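Local coordinates for protein Ulp1-like SUMO protease (Chaetomium thermophilum, PDB 6DG4) that probably removes SUMO from modified proteins as a cysteine protease of the Ulp1 family, this chain being its C-terminal catalytic domain, at residues F95-P98 with R99-H103. Residues are numbered along the deposited sequence; the frame is centred on the assembly and turned at random.
Sequences FFWP and RLLSH
L101 lies over one face of the W97 indole, its CG 4.0 Å from the centroid of the five-membered ring and 26° off the normal, a CH-pi contact. L101 CD1 comes within 3.4 Å of W97 NE1, while L101 CD2 rests over the outer part of the same ring system. At the benzo end, L100 CD2 meets W97 CZ3 obliquely at 3.8 Å and also approaches F96 CE2, so a single methyl of L100 touches both aromatic rings. Farther along, the R99 guanidinium and the H103 imidazole lie face over face, H103 NE2 3.4 Å above the guanidinium plane, while R99 NE bonds G107 O.

Within the Ulp1-type catalytic domain, helix 96-103 packs against strand 127-134 and helix 163-177. W97 CG stands anti to the backbone N (chi1 -172°), which carries the indole to strand 127-134, where NE1 bonds E134 OE2. Were this indole replaced by an alanine, E134 would probably lose its N-H donor and L101 the flat surface beneath it.

Main-chain bonds include L100 N to F96 O (2.8 Å) and L101 N to W97 O. P98, which has no N-H to give, suits the first turn, where backbone N-H groups have no earlier helical carbonyl to bond. P98 O accepts S102 N (2.9 Å); S102 OG, turned back by chi1 of 60°, reaches it from the opposite face of the carbonyl plane (2.8 Å) and itself accepts H103 ND1.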
loop_
_atom_site.group_PDB
_atom_site.type_symbol
_atom_site.label_atom_id
_atom_site.label_comp_id
_atom_site.label_asym_id
_atom_site.label_seq_id
_atom_site.Cartn_x
_atom_site.Cartn_y
_atom_site.Cartn_z
ATOM N N PHE A 95 -4.609 -11.020 -4.822
ATOM C CA PHE A 95 -5.642 -12.041 -4.879
ATOM C C PHE A 95 -6.799 -11.751 -3.942
ATOM O O PHE A 95 -7.861 -12.363 -4.091
ATOM C CB PHE A 95 -5.033 -13.408 -4.558
ATOM C CG PHE A 95 -4.064 -13.888 -5.603
ATOM C CD1 PHE A 95 -4.516 -14.595 -6.698
ATOM C CD2 PHE A 95 -2.712 -13.602 -5.511
ATOM C CE1 PHE A 95 -3.640 -15.028 -7.671
ATOM C CE2 PHE A 95 -1.828 -14.033 -6.484
ATOM C CZ PHE A 95 -2.296 -14.744 -7.565
ATOM N N PHE A 96 -6.642 -10.825 -2.998
ATOM C CA PHE A 96 -7.675 -10.671 -1.984
ATOM C C PHE A 96 -8.942 -10.048 -2.557
ATOM O O PHE A 96 -10.037 -10.595 -2.400
ATOM C CB PHE A 96 -7.177 -9.866 -0.792
ATOM C CG PHE A 96 -8.203 -9.732 0.282
ATOM C CD1 PHE A 96 -8.493 -10.797 1.104
ATOM C CD2 PHE A 96 -8.908 -8.561 0.444
ATOM C CE1 PHE A 96 -9.448 -10.690 2.084
ATOM C CE2 PHE A 96 -9.874 -8.451 1.422
ATOM C CZ PHE A 96 -10.137 -9.515 2.247
ATOM N N TRP A 97 -8.828 -8.898 -3.210
ATOM C CA TRP A 97 -10.037 -8.242 -3.704
ATOM C C TRP A 97 -10.819 -9.131 -4.661
ATOM O O TRP A 97 -12.048 -9.233 -4.510
ATOM C CB TRP A 97 -9.706 -6.873 -4.301
ATOM C CG TRP A 97 -10.930 -6.080 -4.638
ATOM C CD1 TRP A 97 -11.413 -5.812 -5.881
ATOM C CD2 TRP A 97 -11.836 -5.464 -3.714
ATOM N NE1 TRP A 97 -12.560 -5.065 -5.794
ATOM C CE2 TRP A 97 -12.841 -4.835 -4.473
ATOM C CE3 TRP A 97 -11.898 -5.387 -2.318
ATOM C CZ2 TRP A 97 -13.896 -4.136 -3.885
ATOM C CZ3 TRP A 97 -12.945 -4.684 -1.735
ATOM C CH2 TRP A 97 -13.925 -4.069 -2.518
ATOM N N PRO A 98 -10.203 -9.796 -5.641
ATOM C CA PRO A 98 -10.988 -10.718 -6.480
ATOM C C PRO A 98 -11.660 -11.824 -5.683
ATOM O O PRO A 98 -12.796 -12.205 -5.996
ATOM C CB PRO A 98 -9.961 -11.254 -7.488
ATOM C CG PRO A 98 -8.807 -10.341 -7.428
ATOM C CD PRO A 98 -8.819 -9.634 -6.115
ATOM N N ARG A 99 -10.991 -12.349 -4.654
ATOM C CA ARG A 99 -11.604 -13.370 -3.813
ATOM C C ARG A 99 -12.808 -12.809 -3.069
ATOM O O ARG A 99 -13.848 -13.470 -2.955
ATOM C CB ARG A 99 -10.570 -13.904 -2.823
ATOM C CG ARG A 99 -11.090 -14.997 -1.904
ATOM C CD ARG A 99 -10.846 -16.345 -2.510
ATOM N NE ARG A 99 -11.368 -17.432 -1.691
ATOM C CZ ARG A 99 -11.328 -18.710 -2.053
ATOM N NH1 ARG A 99 -10.779 -19.052 -3.210
ATOM N NH2 ARG A 99 -11.824 -19.645 -1.257
ATOM N N LEU A 100 -12.685 -11.586 -2.556
ATOM C CA LEU A 100 -13.795 -10.965 -1.845
ATOM C C LEU A 100 -14.981 -10.731 -2.777
ATOM O O LEU A 100 -16.134 -10.979 -2.400
ATOM C CB LEU A 100 -13.320 -9.659 -1.208
ATOM C CG LEU A 100 -14.292 -9.009 -0.227
ATOM C CD1 LEU A 100 -14.597 -9.953 0.926
ATOM C CD2 LEU A 100 -13.721 -7.731 0.311
ATOM N N LEU A 101 -14.716 -10.275 -4.006
ATOM C CA LEU A 101 -15.793 -10.057 -4.966
ATOM C C LEU A 101 -16.472 -11.370 -5.341
ATOM O O LEU A 101 -17.701 -11.430 -5.462
ATOM C CB LEU A 101 -15.254 -9.378 -6.230
ATOM C CG LEU A 101 -14.803 -7.916 -6.138
ATOM C CD1 LEU A 101 -14.461 -7.366 -7.519
ATOM C CD2 LEU A 101 -15.869 -7.055 -5.479
ATOM N N SER A 102 -15.694 -12.429 -5.540
ATOM C CA SER A 102 -16.251 -13.660 -6.088
ATOM C C SER A 102 -16.812 -14.588 -5.022
ATOM O O SER A 102 -17.795 -15.287 -5.284
ATOM C CB SER A 102 -15.197 -14.395 -6.921
ATOM O OG SER A 102 -14.062 -14.727 -6.149
ATOM N N HIS A 103 -16.221 -14.608 -3.827
ATOM C CA HIS A 103 -16.641 -15.502 -2.762
ATOM C C HIS A 103 -17.330 -14.810 -1.595
ATOM O O HIS A 103 -17.982 -15.489 -0.798
ATOM C CB HIS A 103 -15.418 -16.225 -2.172
ATOM C CG HIS A 103 -14.847 -17.287 -3.055
ATOM N ND1 HIS A 103 -14.125 -17.009 -4.196
ATOM C CD2 HIS A 103 -14.882 -18.635 -2.949
ATOM C CE1 HIS A 103 -13.743 -18.143 -4.758
ATOM N NE2 HIS A 103 -14.192 -19.144 -4.022
#